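Local structure of glia-derived nexin (Homo sapiens, 4DY0) at residues Tyr220-Leu225 and Met262-Pro267; Lys256-Trp261 and Phe361-Pro366; Gly12-Ile17 and His252-Thr257. The protein inhibits the serine proteases thrombin, trypsin and urokinase as a heparin-binding serpin, and promotes neurite extension by inhibiting thrombin. One frame throughout, in Å; residues are numbered along the deposited sequence.

Overall arrangement
The three contacts follow one short helix, 255-262, over the sheet known in serpins as sheet B. Contact 3 sets the start of that helix against helix 5-26, contact 2 lays its middle over strand 358-364, and contact 1 packs its last residue and the turn into strand 266-284 on strand 219-226. Contacts 2 and 3 lie about 9 Å apart between centres and share Lys-256 and Thr-257; contacts 1 and 2 are about 10 Å apart, contacts 1 and 3 about 17 Å. In chain order come 12-17, 220-225, then the continuous run 252-267, and last 361-366, so this run joins the N-terminal helix to strands 219-226 and 358-364 of sheet B.

Contact 1. Residues Tyr220-Leu225 and Met262-Pro267; sequences YNFIEL and MSIMVP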
loop_
_atom_site.group_PDB
_atom_site.type_symbol
_atom_site.label_atom_id
_atom_site.label_comp_id
_atom_site.label_asym_id
_atom_site.label_seq_id
_atom_site.Cartn_x
_atom_site.Cartn_y
_atom_site.Cartn_z
ATOM N N TYR A 220 -0.108 6.897 -22.257
ATOM C CA TYR A 220 0.321 5.687 -21.582
ATOM C C TYR A 220 -0.726 4.589 -21.720
ATOM O O TYR A 220 -1.898 4.870 -21.993
ATOM C CB TYR A 220 0.641 5.967 -20.108
ATOM C CG TYR A 220 -0.538 6.381 -19.251
ATOM C CD1 TYR A 220 -1.250 5.442 -18.522
ATOM C CD2 TYR A 220 -0.918 7.715 -19.147
ATOM C CE1 TYR A 220 -2.316 5.809 -17.726
ATOM C CE2 TYR A 220 -1.992 8.095 -18.351
ATOM C CZ TYR A 220 -2.684 7.134 -17.641
ATOM O OH TYR A 220 -3.753 7.486 -16.847
ATOM N N ASN A 221 -0.290 3.341 -21.542
ATOM C CA ASN A 221 -1.168 2.179 -21.661
ATOM C C ASN A 221 -1.411 1.542 -20.302
ATOM O O ASN A 221 -0.571 1.636 -19.409
ATOM C CB ASN A 221 -0.556 1.138 -22.602
ATOM C CG ASN A 221 -0.304 1.684 -23.999
ATOM O OD1 ASN A 221 -1.221 2.151 -24.676
ATOM N ND2 ASN A 221 0.946 1.618 -24.439
ATOM N N PHE A 222 -2.559 0.890 -20.147
ATOM C CA PHE A 222 -2.866 0.207 -18.897
ATOM C C PHE A 222 -3.641 -1.084 -19.113
ATOM O O PHE A 222 -4.383 -1.227 -20.083
ATOM C CB PHE A 222 -3.616 1.132 -17.931
ATOM C CG PHE A 222 -4.745 1.886 -18.567
ATOM C CD1 PHE A 222 -6.030 1.365 -18.564
ATOM C CD2 PHE A 222 -4.521 3.113 -19.169
ATOM C CE1 PHE A 222 -7.070 2.051 -19.151
ATOM C CE2 PHE A 222 -5.558 3.809 -19.757
ATOM C CZ PHE A 222 -6.835 3.279 -19.751
ATOM N N ILE A 223 -3.465 -2.024 -18.195
ATOM C CA ILE A 223 -4.092 -3.323 -18.321
ATOM C C ILE A 223 -4.572 -3.841 -16.969
ATOM O O ILE A 223 -3.986 -3.533 -15.929
ATOM C CB ILE A 223 -3.125 -4.338 -18.962
ATOM C CG1 ILE A 223 -3.830 -5.678 -19.197
ATOM C CG2 ILE A 223 -1.885 -4.510 -18.103
ATOM C CD1 ILE A 223 -3.103 -6.573 -20.184
ATOM N N GLU A 224 -5.650 -4.621 -16.991
ATOM C CA GLU A 224 -6.150 -5.275 -15.789
ATOM C C GLU A 224 -5.920 -6.788 -15.835
ATOM O O GLU A 224 -6.307 -7.460 -16.790
ATOM C CB GLU A 224 -7.635 -4.980 -15.592
ATOM C CG GLU A 224 -8.192 -5.527 -14.287
ATOM C CD GLU A 224 -9.692 -5.338 -14.165
ATOM O OE1 GLU A 224 -10.407 -5.568 -15.167
ATOM O OE2 GLU A 224 -10.156 -4.964 -13.066
ATOM N N LEU A 225 -5.275 -7.312 -14.802
ATOM C CA LEU A 225 -5.052 -8.743 -14.686
ATOM C C LEU A 225 -5.776 -9.239 -13.448
ATOM O O LEU A 225 -5.314 -9.027 -12.331
ATOM C CB LEU A 225 -3.562 -9.041 -14.555
ATOM C CG LEU A 225 -2.629 -8.660 -15.700
ATOM C CD1 LEU A 225 -2.788 -7.201 -16.062
ATOM C CD2 LEU A 225 -1.206 -8.940 -15.273
ATOM N N MET A 262 -11.436 2.407 -15.839
ATOM C CA MET A 262 -12.537 1.447 -15.859
ATOM C C MET A 262 -13.496 1.669 -17.030
ATOM O O MET A 262 -14.007 0.714 -17.611
ATOM C CB MET A 262 -13.311 1.491 -14.539
ATOM C CG MET A 262 -12.498 1.080 -13.318
ATOM S SD MET A 262 -11.858 -0.599 -13.440
ATOM C CE MET A 262 -11.208 -0.846 -11.789
ATOM N N SER A 263 -13.741 2.929 -17.372
ATOM C CA SER A 263 -14.675 3.251 -18.447
ATOM C C SER A 263 -13.986 3.377 -19.805
ATOM O O SER A 263 -14.607 3.783 -20.789
ATOM C CB SER A 263 -15.456 4.528 -18.120
ATOM O OG SER A 263 -14.578 5.589 -17.794
ATOM N N ILE A 264 -12.704 3.031 -19.853
ATOM C CA ILE A 264 -11.964 3.038 -21.111
ATOM C C ILE A 264 -11.526 1.635 -21.509
ATOM O O ILE A 264 -11.449 1.314 -22.697
ATOM C CB ILE A 264 -10.712 3.920 -21.030
ATOM C CG1 ILE A 264 -11.091 5.367 -20.717
ATOM C CG2 ILE A 264 -9.924 3.833 -22.330
ATOM C CD1 ILE A 264 -9.887 6.266 -20.483
ATOM N N MET A 265 -11.231 0.808 -20.508
ATOM C CA MET A 265 -10.776 -0.558 -20.739
ATOM C C MET A 265 -11.866 -1.400 -21.376
ATOM O O MET A 265 -13.013 -1.391 -20.932
ATOM C CB MET A 265 -10.362 -1.220 -19.425
ATOM C CG MET A 265 -9.178 -0.584 -18.744
ATOM S SD MET A 265 -8.651 -1.544 -17.310
ATOM C CE MET A 265 -10.191 -1.661 -16.403
ATOM N N VAL A 266 -11.498 -2.127 -22.422
ATOM C CA VAL A 266 -12.372 -3.126 -23.012
ATOM C C VAL A 266 -11.560 -4.397 -23.137
ATOM O O VAL A 266 -10.344 -4.340 -23.335
ATOM C CB VAL A 266 -12.863 -2.711 -24.411
ATOM C CG1 VAL A 266 -13.820 -1.540 -24.312
ATOM C CG2 VAL A 266 -11.678 -2.381 -25.314
ATOM N N PRO A 267 -12.221 -5.552 -23.011
ATOM C CA PRO A 267 -11.473 -6.792 -23.134
ATOM C C PRO A 267 -10.906 -6.931 -24.544
ATOM O O PRO A 267 -11.553 -6.534 -25.512
ATOM C CB PRO A 267 -12.533 -7.874 -22.871
ATOM C CG PRO A 267 -13.646 -7.174 -22.157
ATOM C CD PRO A 267 -13.641 -5.773 -22.690
#
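Phe-222 and Met-265 make the main apolar contact. Met-265 CG lies in the plane of the phenyl ring at its edge, 3.4 Å from Phe-222 CE1, and Met-265 SD also sits at the edge, 5.3 Å from the ring centroid, a Met-aromatic contact. A chi1 of 47° sets Phe-222 CG between its own backbone N and carbonyl carbon and stands the ring up from the strand. Ile-264 crosses it at about a right angle, with CG2 4.1 Å from Phe-222 CZ. Trp-261 stacks on the same ring, so a flat aromatic residue suits this place: one side chain serves both the helix and the turn after it.

The second kind of contact is aliphatic against sulfur. Glu-224 brings its CB to 4.0 Å from Met-265 SD, while its extended chain carries the carboxylate onward to a salt bridge with Arg-208 and a hydrogen bond to Ser-233. A flexible methionine can follow both the ring edge and the CB of Glu-224. No hydrogen bond joins the two segments. Strand 219-226 belongs to sheet B of the serpin fold, here covered by the turn leading from helix 255-262 into strand 266-284.

Contact 2. Residues Lys256-Trp261 and Phe361-Pro366; sequences KTIDSW and FIRHNP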
loop_
_atom_site.group_PDB
_atom_site.type_symbol
_atom_site.label_atom_id
_atom_site.label_comp_id
_atom_site.label_asym_id
_atom_site.label_seq_id
_atom_site.Cartn_x
_atom_site.Cartn_y
_atom_site.Cartn_z
ATOM N N LYS A 256 -10.037 8.731 -9.042
ATOM C CA LYS A 256 -10.761 9.182 -10.224
ATOM C C LYS A 256 -10.106 8.632 -11.485
ATOM O O LYS A 256 -10.791 8.195 -12.411
ATOM C CB LYS A 256 -10.832 10.707 -10.275
ATOM C CG LYS A 256 -11.702 11.316 -9.189
ATOM N N THR A 257 -8.778 8.654 -11.508
ATOM C CA THR A 257 -8.012 8.132 -12.630
ATOM C C THR A 257 -8.346 6.662 -12.838
ATOM O O THR A 257 -8.617 6.226 -13.956
ATOM C CB THR A 257 -6.493 8.268 -12.381
ATOM O OG1 THR A 257 -6.196 9.581 -11.888
ATOM C CG2 THR A 257 -5.709 8.018 -13.663
ATOM N N ILE A 258 -8.326 5.899 -11.750
ATOM C CA ILE A 258 -8.665 4.485 -11.811
ATOM C C ILE A 258 -10.092 4.285 -12.327
ATOM O O ILE A 258 -10.346 3.389 -13.133
ATOM C CB ILE A 258 -8.517 3.812 -10.438
ATOM C CG1 ILE A 258 -7.086 3.959 -9.928
ATOM C CG2 ILE A 258 -8.931 2.345 -10.512
ATOM C CD1 ILE A 258 -6.852 3.290 -8.594
ATOM N N ASP A 259 -11.020 5.117 -11.859
ATOM C CA ASP A 259 -12.394 5.071 -12.353
ATOM C C ASP A 259 -12.417 5.391 -13.842
ATOM O O ASP A 259 -13.162 4.793 -14.610
ATOM C CB ASP A 259 -13.284 6.058 -11.596
ATOM C CG ASP A 259 -13.453 5.690 -10.136
ATOM O OD1 ASP A 259 -13.077 4.562 -9.752
ATOM O OD2 ASP A 259 -13.965 6.531 -9.366
ATOM N N SER A 260 -11.586 6.338 -14.248
ATOM C CA SER A 260 -11.502 6.708 -15.648
ATOM C C SER A 260 -11.036 5.516 -16.484
ATOM O O SER A 260 -11.595 5.247 -17.544
ATOM C CB SER A 260 -10.567 7.903 -15.832
ATOM O OG SER A 260 -10.492 8.282 -17.191
ATOM N N TRP A 261 -10.021 4.798 -16.003
ATOM C CA TRP A 261 -9.536 3.622 -16.719
ATOM C C TRP A 261 -10.673 2.628 -16.906
ATOM O O TRP A 261 -10.858 2.080 -17.990
ATOM C CB TRP A 261 -8.371 2.939 -15.990
ATOM C CG TRP A 261 -7.133 3.779 -15.848
ATOM C CD1 TRP A 261 -6.868 4.967 -16.467
ATOM C CD2 TRP A 261 -5.978 3.476 -15.055
ATOM N NE1 TRP A 261 -5.632 5.431 -16.093
ATOM C CE2 TRP A 261 -5.063 4.533 -15.228
ATOM C CE3 TRP A 261 -5.632 2.417 -14.207
ATOM C CZ2 TRP A 261 -3.822 4.560 -14.589
ATOM C CZ3 TRP A 261 -4.403 2.446 -13.574
ATOM C CH2 TRP A 261 -3.513 3.510 -13.767
ATOM N N PHE A 361 -1.254 -1.087 -9.458
ATOM C CA PHE A 361 -2.192 -1.071 -8.345
ATOM C C PHE A 361 -2.631 -2.492 -8.057
ATOM O O PHE A 361 -2.690 -3.322 -8.959
ATOM C CB PHE A 361 -3.458 -0.291 -8.707
ATOM C CG PHE A 361 -3.264 1.183 -8.839
ATOM C CD1 PHE A 361 -3.182 1.772 -10.089
ATOM C CD2 PHE A 361 -3.202 1.992 -7.716
ATOM C CE1 PHE A 361 -3.019 3.138 -10.217
ATOM C CE2 PHE A 361 -3.040 3.357 -7.834
ATOM C CZ PHE A 361 -2.946 3.933 -9.088
ATOM N N ILE A 362 -2.964 -2.758 -6.803
ATOM C CA ILE A 362 -3.724 -3.941 -6.447
ATOM C C ILE A 362 -5.035 -3.436 -5.863
ATOM O O ILE A 362 -5.042 -2.735 -4.854
ATOM C CB ILE A 362 -2.990 -4.824 -5.414
ATOM C CG1 ILE A 362 -1.703 -5.382 -6.012
ATOM C CG2 ILE A 362 -3.883 -5.977 -4.960
ATOM C CD1 ILE A 362 -1.950 -6.378 -7.116
ATOM N N ARG A 363 -6.143 -3.779 -6.509
ATOM C CA ARG A 363 -7.438 -3.231 -6.138
ATOM C C ARG A 363 -8.407 -4.310 -5.656
ATOM O O ARG A 363 -8.512 -5.379 -6.258
ATOM C CB ARG A 363 -8.035 -2.494 -7.337
ATOM C CG ARG A 363 -9.269 -1.667 -7.040
ATOM C CD ARG A 363 -9.596 -0.771 -8.232
ATOM N NE ARG A 363 -10.696 0.144 -7.952
ATOM C CZ ARG A 363 -11.969 -0.105 -8.245
ATOM N NH1 ARG A 363 -12.909 0.785 -7.952
ATOM N NH2 ARG A 363 -12.302 -1.249 -8.829
ATOM N N HIS A 364 -9.100 -4.024 -4.560
ATOM C CA HIS A 364 -10.214 -4.845 -4.116
ATOM C C HIS A 364 -11.472 -4.208 -4.688
ATOM O O HIS A 364 -11.950 -3.189 -4.189
ATOM C CB HIS A 364 -10.270 -4.899 -2.589
ATOM C CG HIS A 364 -11.300 -5.843 -2.050
ATOM N ND1 HIS A 364 -12.501 -5.413 -1.524
ATOM C CD2 HIS A 364 -11.309 -7.193 -1.948
ATOM C CE1 HIS A 364 -13.205 -6.458 -1.126
ATOM N NE2 HIS A 364 -12.504 -7.551 -1.373
ATOM N N ASN A 365 -11.997 -4.806 -5.748
ATOM C CA ASN A 365 -13.037 -4.173 -6.557
ATOM C C ASN A 365 -14.398 -3.967 -5.878
ATOM O O ASN A 365 -15.059 -2.955 -6.112
ATOM C CB ASN A 365 -13.168 -4.906 -7.898
ATOM C CG ASN A 365 -11.859 -4.906 -8.681
ATOM O OD1 ASN A 365 -11.307 -3.846 -8.979
ATOM N ND2 ASN A 365 -11.352 -6.092 -9.004
ATOM N N PRO A 366 -14.820 -4.919 -5.030
ATOM C CA PRO A 366 -16.101 -4.739 -4.348
ATOM C C PRO A 366 -16.134 -3.464 -3.503
ATOM O O PRO A 366 -17.127 -2.737 -3.523
ATOM C CB PRO A 366 -16.205 -5.981 -3.456
ATOM C CG PRO A 366 -15.364 -7.006 -4.147
ATOM C CD PRO A 366 -14.218 -6.232 -4.744
#
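Ile-258 and Phe-361 approach from opposite directions, the methyl of the one over the ring face of the other. Ile-258 CD1 stands 3.8 Å from the centroid of the phenyl ring, almost directly over its centre, which makes a clear CH-pi contact. With CG1 anti to the carbonyl carbon (chi1 -59°) and the chain straight beyond it, the isoleucine reaches down from the helix, and its second branch is left to work separately: CG2 lies 3.8 Å from Arg-363 NE, as the arginine slides past in the opposite direction.

The edge of the Phe-361 ring belongs to Trp-261. Its CH2 lies in the phenyl plane, 3.6 Å from Phe-361 CE1, and the two ring planes are inclined at 63°. The indole NE1 is hydrogen-bonded to Tyr-220 OH, which helps to fix how the large ring is turned. Were Phe-361 an alanine, Ile-258 CD1 would probably lose its ring face and a gap would open beside CZ3 and CH2 of Trp-261.

Arg-363 is extended from CG to NE, which suits a residue that passes the isoleucine with CD and NE and carries its charge on past it, toward Asn-365 and Asp-259. There NH2 donates to Asn-365 OD1 over 2.8 Å, meeting a lone pair in the carbonyl plane. Asp-259 OD1 lies 4.2 Å from Arg-363 NH1, well out of the guanidinium plane, so only charge attraction acts between them. This contact probably rests mainly on apolar and CH-pi packing, since no hydrogen bond crosses it and the one pair of opposite charges stays beyond salt-bridge distance.

Contact 3. Residues Gly12-Ile17 and His252-Thr257; sequences GSNTGI and HISTKT
Asn-14 and Thr-255 are brought together by their first torsions. Asn-14, at chi1 -88°, swings its carboxamide off the side of helix 5-26, and Thr-255, at chi1 54°, keeps OG1 between its backbone N and carbonyl carbon, close to its own amide. One carboxamide can therefore reach two atoms of the same threonine. Its oxygen takes the firmer bond: Thr-255 N donates to Asn-14 OD1 over 2.9 Å, nearly straight at 169°, approaching from somewhat outside the carbonyl plane. Its nitrogen turns to the hydroxyl, with Asn-14 ND2 donating to Thr-255 OG1 over a very short 2.5 Å, a distance to be treated as doubtful. Asparagine suits the place because it offers an acceptor and a donor side by side.

Thr-255 opens helix 255-262, whose first amides have no earlier turn to bond to. Asn-14 serves the first of them from another helix; the N-cap residue Ser-254 serves the next, its OG accepting from Lys-256 N over 3.1 Å. Ser-254 N in turn donates to Thr-257 OG1 over 3.0 Å, and the two residues form a capping box.

The rest is packing, mostly by Ile-17. Ile-17 CD1 lies 4.1 Å from Thr-255 CG2, and Ser-13 CB approaches the same methyl. Ile-17 CG2 comes within 3.3 Å of Ile-253 O, which is satisfied by a hydrogen bond from Asn-21 ND2. Beyond the interface, Ser-13 OG is bonded to Val-370 N and to Glu-9. The outcome is a helix start with a capping box, its first amide bonded in addition by an asparagine of another helix, joining the long N-terminal helix of the serpin fold to the short helix that packs on sheet B.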
loop_
_atom_site.group_PDB
_atom_site.type_symbol
_atom_site.label_atom_id
_atom_site.label_comp_id
_atom_site.label_asym_id
_atom_site.label_seq_id
_atom_site.Cartn_x
_atom_site.Cartn_y
_atom_site.Cartn_z
ATOM N N GLY A 12 -10.258 7.403 1.963
ATOM C CA GLY A 12 -9.086 6.783 2.563
ATOM C C GLY A 12 -8.028 6.408 1.543
ATOM O O GLY A 12 -6.839 6.667 1.744
ATOM N N SER A 13 -8.458 5.789 0.447
ATOM C CA SER A 13 -7.532 5.377 -0.599
ATOM C C SER A 13 -6.854 6.578 -1.244
ATOM O O SER A 13 -5.662 6.538 -1.537
ATOM C CB SER A 13 -8.235 4.520 -1.655
ATOM O OG SER A 13 -8.122 3.143 -1.335
ATOM N N ASN A 14 -7.612 7.647 -1.459
ATOM C CA ASN A 14 -7.035 8.855 -2.036
ATOM C C ASN A 14 -6.012 9.505 -1.115
ATOM O O ASN A 14 -4.983 9.988 -1.581
ATOM C CB ASN A 14 -8.116 9.852 -2.458
ATOM C CG ASN A 14 -8.603 9.609 -3.872
ATOM O OD1 ASN A 14 -7.805 9.447 -4.798
ATOM N ND2 ASN A 14 -9.917 9.579 -4.047
ATOM N N THR A 15 -6.290 9.508 0.186
ATOM C CA THR A 15 -5.312 9.982 1.155
ATOM C C THR A 15 -4.037 9.168 0.984
ATOM O O THR A 15 -2.941 9.719 0.884
ATOM C CB THR A 15 -5.817 9.850 2.606
ATOM O OG1 THR A 15 -6.874 10.786 2.828
ATOM C CG2 THR A 15 -4.701 10.140 3.596
ATOM N N GLY A 16 -4.189 7.850 0.934
ATOM C CA GLY A 16 -3.049 6.968 0.774
ATOM C C GLY A 16 -2.300 7.210 -0.521
ATOM O O GLY A 16 -1.074 7.185 -0.552
ATOM N N ILE A 17 -3.039 7.438 -1.598
ATOM C CA ILE A 17 -2.421 7.670 -2.898
ATOM C C ILE A 17 -1.636 8.988 -2.904
ATOM O O ILE A 17 -0.538 9.072 -3.467
ATOM C CB ILE A 17 -3.469 7.646 -4.028
ATOM C CG1 ILE A 17 -4.047 6.236 -4.180
ATOM C CG2 ILE A 17 -2.860 8.107 -5.348
ATOM C CD1 ILE A 17 -5.184 6.141 -5.184
ATOM N N HIS A 252 -0.785 13.481 -10.158
ATOM C CA HIS A 252 -2.225 13.735 -10.147
ATOM C C HIS A 252 -3.062 12.462 -10.293
ATOM O O HIS A 252 -4.263 12.535 -10.563
ATOM C CB HIS A 252 -2.615 14.719 -11.259
ATOM C CG HIS A 252 -1.729 15.924 -11.346
ATOM N ND1 HIS A 252 -1.535 16.785 -10.288
ATOM C CD2 HIS A 252 -0.996 16.420 -12.372
ATOM C CE1 HIS A 252 -0.713 17.753 -10.654
ATOM N NE2 HIS A 252 -0.373 17.554 -11.914
ATOM N N ILE A 253 -2.441 11.298 -10.141
ATOM C CA ILE A 253 -3.215 10.061 -10.163
ATOM C C ILE A 253 -4.018 9.941 -8.877
ATOM O O ILE A 253 -3.509 10.200 -7.792
ATOM C CB ILE A 253 -2.341 8.811 -10.333
ATOM C CG1 ILE A 253 -1.677 8.810 -11.709
ATOM C CG2 ILE A 253 -3.189 7.560 -10.173
ATOM C CD1 ILE A 253 -1.082 7.474 -12.098
ATOM N N SER A 254 -5.282 9.567 -9.008
ATOM C CA SER A 254 -6.139 9.381 -7.850
ATOM C C SER A 254 -7.138 8.289 -8.176
ATOM O O SER A 254 -7.050 7.656 -9.233
ATOM C CB SER A 254 -6.875 10.676 -7.516
ATOM O OG SER A 254 -7.871 10.945 -8.486
ATOM N N THR A 255 -8.092 8.066 -7.279
ATOM C CA THR A 255 -9.114 7.065 -7.539
ATOM C C THR A 255 -9.889 7.435 -8.794
ATOM O O THR A 255 -10.326 6.563 -9.539
ATOM C CB THR A 255 -10.073 6.862 -6.341
ATOM O OG1 THR A 255 -10.627 8.119 -5.939
ATOM C CG2 THR A 255 -9.332 6.246 -5.163
ATOM N N LYS A 256 -10.037 8.731 -9.042
ATOM C CA LYS A 256 -10.761 9.182 -10.224
ATOM C C LYS A 256 -10.106 8.632 -11.485
ATOM O O LYS A 256 -10.791 8.195 -12.411
ATOM C CB LYS A 256 -10.832 10.707 -10.275
ATOM C CG LYS A 256 -11.702 11.316 -9.189
ATOM N N THR A 257 -8.778 8.654 -11.508
ATOM C CA THR A 257 -8.012 8.132 -12.630
ATOM C C THR A 257 -8.346 6.662 -12.838
ATOM O O THR A 257 -8.617 6.226 -13.956
ATOM C CB THR A 257 -6.493 8.268 -12.381
ATOM O OG1 THR A 257 -6.196 9.581 -11.888
ATOM C CG2 THR A 257 -5.709 8.018 -13.663
#